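Local coordinates for putative type VI secretion protein (Escherichia coli, PDB 6SKI) that is a type VI secretion effector phospholipase that is loaded on the VgrG spike and probably hydrolyses lipids in target cells, at residues I41-T46 against T126-I131; G156-T161 against A203-N208. All coordinates share one frame; numbering follows the deposited sequence.

Contact 1 of 2, residues I41-T46 against T126-I131; sequences IFFDGT and TYISGI
Phe42 uses both of its backbone polar atoms on strand 126-128: its N reaches Thr126 O in a weak, bent bond, and its O accepts the N-H of Ile128 at 2.7 Å. That second bond is nearly straight, 173° at the hydrogen. One step further, Asp44 N donates to Ile128 O at 2.8 Å. Backbone bonds of Ile41 and Phe43 go to Asp192 and Phe194 of strand 184-195 and to Phe196 just after it, while Tyr127 O goes to Arg167. The two strands are parallel neighbours in the alpha/beta-hydrolase sheet, strand 22-43 having 184-195 on its other flank.

Side chains alternate between the two faces. Where helices 156-178 and 198-211 pack, Ile128 CD1 rests over one face of the Phe43 ring, 4.2 Å from its centroid, a CH-pi contact, and also meets Ile41 CG2 at 3.7 Å. On the other face, Phe42 CB approaches Tyr127 CD1, and the Phe42 ring leans on Phe194 and helix 101-108.

Past the strand ends, Asp44 OD1 is bonded by Ser100 OG and more weakly by Gly45 N. Asp44 OD2 is directed at the Tyr127 hydroxyl, with carboxylate and ring planes 79° apart, but the modelled separation is too short to define a bond. Gly130 CA lies against Gly45 O at 3.1 Å, a CA-H...O contact of two side-chain-free residues. The buried backbone is thus largely paired strand to strand, and the Asp44 carboxylate, held through OD1, probably helps fix the turn into Gly45.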
loop_
_atom_site.group_PDB
_atom_site.type_symbol
_atom_site.label_atom_id
_atom_site.label_comp_id
_atom_site.label_asym_id
_atom_site.label_seq_id
_atom_site.Cartn_x
_atom_site.Cartn_y
_atom_site.Cartn_z
ATOM N N ILE A 41 -8.815 -5.944 -6.182
ATOM C CA ILE A 41 -8.207 -4.623 -6.149
ATOM C C ILE A 41 -6.985 -4.714 -5.254
ATOM O O ILE A 41 -7.090 -5.093 -4.083
ATOM C CB ILE A 41 -9.188 -3.556 -5.645
ATOM C CG1 ILE A 41 -10.587 -3.832 -6.183
ATOM C CG2 ILE A 41 -8.746 -2.190 -6.099
ATOM C CD1 ILE A 41 -10.754 -3.461 -7.628
ATOM N N PHE A 42 -5.825 -4.379 -5.807
ATOM C CA PHE A 42 -4.551 -4.562 -5.125
ATOM C C PHE A 42 -3.864 -3.209 -5.044
ATOM O O PHE A 42 -3.288 -2.741 -6.030
ATOM C CB PHE A 42 -3.686 -5.583 -5.858
ATOM C CG PHE A 42 -4.200 -6.985 -5.757
ATOM C CD1 PHE A 42 -4.954 -7.530 -6.774
ATOM C CD2 PHE A 42 -3.919 -7.763 -4.652
ATOM C CE1 PHE A 42 -5.429 -8.811 -6.684
ATOM C CE2 PHE A 42 -4.391 -9.049 -4.564
ATOM C CZ PHE A 42 -5.147 -9.570 -5.579
ATOM N N PHE A 43 -3.920 -2.594 -3.870
ATOM C CA PHE A 43 -3.328 -1.288 -3.620
ATOM C C PHE A 43 -1.968 -1.525 -2.988
ATOM O O PHE A 43 -1.881 -1.962 -1.838
ATOM C CB PHE A 43 -4.195 -0.456 -2.683
ATOM C CG PHE A 43 -5.458 0.057 -3.287
ATOM C CD1 PHE A 43 -5.467 1.224 -4.020
ATOM C CD2 PHE A 43 -6.651 -0.590 -3.057
ATOM C CE1 PHE A 43 -6.635 1.708 -4.545
ATOM C CE2 PHE A 43 -7.818 -0.108 -3.577
ATOM C CZ PHE A 43 -7.811 1.041 -4.323
ATOM N N ASP A 44 -0.908 -1.226 -3.715
ATOM C CA ASP A 44 0.411 -1.498 -3.177
ATOM C C ASP A 44 0.914 -0.310 -2.368
ATOM O O ASP A 44 0.381 0.798 -2.436
ATOM C CB ASP A 44 1.383 -1.825 -4.306
ATOM C CG ASP A 44 2.509 -2.725 -3.862
ATOM O OD1 ASP A 44 2.685 -2.901 -2.640
ATOM O OD2 ASP A 44 3.219 -3.261 -4.734
ATOM N N GLY A 45 1.948 -0.558 -1.582
ATOM C CA GLY A 45 2.763 0.495 -1.026
ATOM C C GLY A 45 3.921 0.787 -1.949
ATOM O O GLY A 45 3.786 0.747 -3.177
ATOM N N THR A 46 5.081 1.060 -1.372
ATOM C CA THR A 46 6.258 1.005 -2.213
ATOM C C THR A 46 6.572 -0.455 -2.526
ATOM O O THR A 46 6.315 -1.360 -1.727
ATOM C CB THR A 46 7.445 1.688 -1.536
ATOM O OG1 THR A 46 6.992 2.868 -0.862
ATOM C CG2 THR A 46 8.481 2.086 -2.568
ATOM N N THR A 126 -6.593 -6.405 -10.462
ATOM C CA THR A 126 -6.140 -5.061 -10.766
ATOM C C THR A 126 -5.029 -4.689 -9.800
ATOM O O THR A 126 -5.090 -5.016 -8.615
ATOM C CB THR A 126 -7.288 -4.061 -10.642
ATOM O OG1 THR A 126 -8.440 -4.555 -11.336
ATOM C CG2 THR A 126 -6.890 -2.758 -11.220
ATOM N N TYR A 127 -4.017 -3.996 -10.308
ATOM C CA TYR A 127 -2.867 -3.600 -9.506
ATOM C C TYR A 127 -2.720 -2.088 -9.552
ATOM O O TYR A 127 -2.583 -1.506 -10.631
ATOM C CB TYR A 127 -1.591 -4.278 -10.000
ATOM C CG TYR A 127 -0.372 -3.920 -9.190
ATOM C CD1 TYR A 127 -0.072 -4.595 -8.017
ATOM C CD2 TYR A 127 0.484 -2.909 -9.598
ATOM C CE1 TYR A 127 1.040 -4.271 -7.274
ATOM C CE2 TYR A 127 1.595 -2.577 -8.861
ATOM C CZ TYR A 127 1.869 -3.261 -7.702
ATOM O OH TYR A 127 2.982 -2.931 -6.967
ATOM N N ILE A 128 -2.745 -1.461 -8.382
ATOM C CA ILE A 128 -2.498 -0.033 -8.237
ATOM C C ILE A 128 -1.202 0.143 -7.461
ATOM O O ILE A 128 -0.989 -0.510 -6.435
ATOM C CB ILE A 128 -3.672 0.672 -7.530
ATOM C CG1 ILE A 128 -4.975 0.431 -8.290
ATOM C CG2 ILE A 128 -3.415 2.155 -7.421
ATOM C CD1 ILE A 128 -5.839 -0.652 -7.693
ATOM N N SER A 129 -0.337 1.026 -7.951
ATOM C CA SER A 129 0.972 1.211 -7.349
ATOM C C SER A 129 0.860 2.061 -6.084
ATOM O O SER A 129 -0.220 2.506 -5.693
ATOM C CB SER A 129 1.934 1.839 -8.352
ATOM O OG SER A 129 1.430 3.069 -8.838
ATOM N N GLY A 130 1.994 2.277 -5.429
ATOM C CA GLY A 130 2.003 3.050 -4.209
ATOM C C GLY A 130 2.022 4.543 -4.457
ATOM O O GLY A 130 2.323 5.021 -5.548
ATOM N N ILE A 131 1.692 5.288 -3.401
ATOM C CA ILE A 131 1.613 6.741 -3.507
ATOM C C ILE A 131 2.980 7.335 -3.815
ATOM O O ILE A 131 3.116 8.192 -4.696
ATOM C CB ILE A 131 1.010 7.335 -2.222
ATOM C CG1 ILE A 131 -0.286 6.608 -1.866
ATOM C CG2 ILE A 131 0.766 8.819 -2.388
ATOM C CD1 ILE A 131 -0.950 7.123 -0.616
#

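Contact 2 of 2, residues G156-T161 against A203-N208; sequences GVVTKT and ARHFAN
The imidazole of His205 is met from the facing helix by Val157, Val158 and Thr161. Val158 presents both methyls to one ring atom, CG1 and CG2 each lying 3.6 Å from His205 CE1, so its fork sits about that carbon. Val157 CG1 comes in lower on the side chain and meets His205 CB at 3.7 Å, crossing it obliquely. The Thr161 and His205 side chains cross at about a right angle, with Thr161 CG2 near the ring plane, 3.3 Å from His205 ND1. Thr161 OG1 sits at the ring edge, in plane, where His205 ND1 donates a weak bond of 3.5 Å. The His205 ring reaches these groups because CG is anti to the backbone N (chi1 -168°). Thr161 CG2 also touches Phe206 CB at 4.2 Å.

The two segments belong to helices 156-178 and 198-211; the axes of segments 156-161 and 203-208 approach to 9.0 Å at 57°. Helix 156-178 is the last part of the crossover connection from strand 121-128 to strand 184-195, passing over strand 22-43 between them; helix 198-211 follows strand 184-195 and lies on the same face of the alpha/beta-hydrolase sheet.

A second shell sets the polar groups. With chi1 at 66°, Thr161 OG1 lies between the backbone N and the carbonyl carbon and turns back to donate to Val158 O, one turn earlier in its own helix; Arg209 NH1 bonds weakly to Thr161 OG1. His205 NE2 pairs weakly with Gly266 O, so each ring nitrogen has a weak partner, which may help steady the ring. The Phe206 ring packs on Val193 of strand 184-195 and meets Phe191 edge-to-face, and it also leans on Met165 and Ile168 of helix 156-178.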
loop_
_atom_site.group_PDB
_atom_site.type_symbol
_atom_site.label_atom_id
_atom_site.label_comp_id
_atom_site.label_asym_id
_atom_site.label_seq_id
_atom_site.Cartn_x
_atom_site.Cartn_y
_atom_site.Cartn_z
ATOM N N GLY A 156 -2.812 11.357 -1.438
ATOM C CA GLY A 156 -2.592 10.236 -2.333
ATOM C C GLY A 156 -3.615 9.127 -2.217
ATOM O O GLY A 156 -3.829 8.385 -3.173
ATOM N N VAL A 157 -4.244 8.979 -1.052
ATOM C CA VAL A 157 -5.154 7.853 -0.843
ATOM C C VAL A 157 -6.365 7.960 -1.766
ATOM O O VAL A 157 -6.724 7.007 -2.471
ATOM C CB VAL A 157 -5.569 7.778 0.637
ATOM C CG1 VAL A 157 -6.895 7.065 0.786
ATOM C CG2 VAL A 157 -4.489 7.100 1.453
ATOM N N VAL A 158 -7.002 9.132 -1.791
ATOM C CA VAL A 158 -8.188 9.313 -2.622
ATOM C C VAL A 158 -7.819 9.277 -4.100
ATOM O O VAL A 158 -8.551 8.718 -4.928
ATOM C CB VAL A 158 -8.897 10.623 -2.238
ATOM C CG1 VAL A 158 -10.248 10.719 -2.923
ATOM C CG2 VAL A 158 -9.049 10.710 -0.733
ATOM N N THR A 159 -6.678 9.866 -4.454
ATOM C CA THR A 159 -6.218 9.818 -5.835
ATOM C C THR A 159 -5.945 8.387 -6.273
ATOM O O THR A 159 -6.197 8.029 -7.430
ATOM C CB THR A 159 -4.966 10.684 -5.988
ATOM O OG1 THR A 159 -5.331 12.065 -5.889
ATOM C CG2 THR A 159 -4.292 10.446 -7.329
ATOM N N LYS A 160 -5.468 7.546 -5.358
ATOM C CA LYS A 160 -5.224 6.152 -5.695
ATOM C C LYS A 160 -6.530 5.387 -5.837
ATOM O O LYS A 160 -6.629 4.481 -6.663
ATOM C CB LYS A 160 -4.319 5.506 -4.652
ATOM C CG LYS A 160 -2.869 5.919 -4.793
ATOM C CD LYS A 160 -2.177 5.146 -5.891
ATOM C CE LYS A 160 -0.924 5.855 -6.349
ATOM N NZ LYS A 160 -0.302 5.166 -7.507
ATOM N N THR A 161 -7.547 5.739 -5.050
ATOM C CA THR A 161 -8.854 5.125 -5.283
ATOM C C THR A 161 -9.438 5.542 -6.632
ATOM O O THR A 161 -10.099 4.738 -7.302
ATOM C CB THR A 161 -9.816 5.457 -4.146
ATOM O OG1 THR A 161 -10.103 6.859 -4.148
ATOM C CG2 THR A 161 -9.211 5.056 -2.819
ATOM N N ALA A 203 -7.074 1.155 0.403
ATOM C CA ALA A 203 -7.998 0.034 0.323
ATOM C C ALA A 203 -9.212 0.297 1.190
ATOM O O ALA A 203 -10.351 0.205 0.717
ATOM C CB ALA A 203 -7.313 -1.264 0.739
ATOM N N ARG A 204 -8.982 0.724 2.431
ATOM C CA ARG A 204 -10.103 1.024 3.303
ATOM C C ARG A 204 -10.961 2.116 2.694
ATOM O O ARG A 204 -12.186 1.967 2.598
ATOM C CB ARG A 204 -9.587 1.417 4.684
ATOM C CG ARG A 204 -8.894 0.268 5.388
ATOM C CD ARG A 204 -8.023 0.738 6.526
ATOM N NE ARG A 204 -8.793 1.225 7.660
ATOM C CZ ARG A 204 -8.399 1.112 8.921
ATOM N NH1 ARG A 204 -7.247 0.528 9.200
ATOM N NH2 ARG A 204 -9.155 1.578 9.900
ATOM N N HIS A 205 -10.324 3.165 2.168
ATOM C CA HIS A 205 -11.087 4.213 1.510
ATOM C C HIS A 205 -11.907 3.635 0.371
ATOM O O HIS A 205 -13.115 3.879 0.285
ATOM C CB HIS A 205 -10.153 5.312 1.007
ATOM C CG HIS A 205 -10.866 6.553 0.567
ATOM N ND1 HIS A 205 -10.832 7.008 -0.731
ATOM C CD2 HIS A 205 -11.640 7.426 1.251
ATOM C CE1 HIS A 205 -11.550 8.111 -0.829
ATOM N NE2 HIS A 205 -12.049 8.388 0.361
ATOM N N PHE A 206 -11.282 2.799 -0.462
ATOM C CA PHE A 206 -12.021 2.193 -1.558
ATOM C C PHE A 206 -13.216 1.421 -1.031
ATOM O O PHE A 206 -14.336 1.585 -1.530
ATOM C CB PHE A 206 -11.105 1.285 -2.375
ATOM C CG PHE A 206 -11.781 0.648 -3.550
ATOM C CD1 PHE A 206 -11.836 1.294 -4.767
ATOM C CD2 PHE A 206 -12.363 -0.600 -3.433
ATOM C CE1 PHE A 206 -12.460 0.706 -5.843
ATOM C CE2 PHE A 206 -12.986 -1.188 -4.502
ATOM C CZ PHE A 206 -13.035 -0.538 -5.708
ATOM N N ALA A 207 -13.013 0.630 0.025
ATOM C CA ALA A 207 -14.119 -0.152 0.553
ATOM C C ALA A 207 -15.254 0.760 0.983
ATOM O O ALA A 207 -16.425 0.480 0.702
ATOM C CB ALA A 207 -13.646 -1.019 1.716
ATOM N N ASN A 208 -14.917 1.896 1.593
ATOM C CA ASN A 208 -15.960 2.812 2.027
ATOM C C ASN A 208 -16.690 3.396 0.830
ATOM O O ASN A 208 -17.918 3.529 0.849
ATOM C CB ASN A 208 -15.365 3.907 2.903
ATOM C CG ASN A 208 -15.120 3.441 4.319
ATOM O OD1 ASN A 208 -14.026 3.589 4.853
ATOM N ND2 ASN A 208 -16.142 2.865 4.935
#

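Contacts 1 and 2 have centres about 10 Å apart and are two layers of one core: strands 41-43 and 126-128 belong to the sheet, and the helices of contact 2 lie on the face bearing Ile41, Phe43 and Ile128. Phe43 CE1 packs against Lys160 O at 3.5 Å, and Ile128 CG2 lies 3.6 Å from Lys160 CD. The Lys160 ammonium then reaches the loop of contact 1, with weak bonds to Ser129 O and Gly130 O. Gly45 lies near a possible Ser197-His310-Asp245 catalytic triad, consistent with contact 1 lying beside the presumed active site, while contact 2 uses residues further along the helix that follows Ser197.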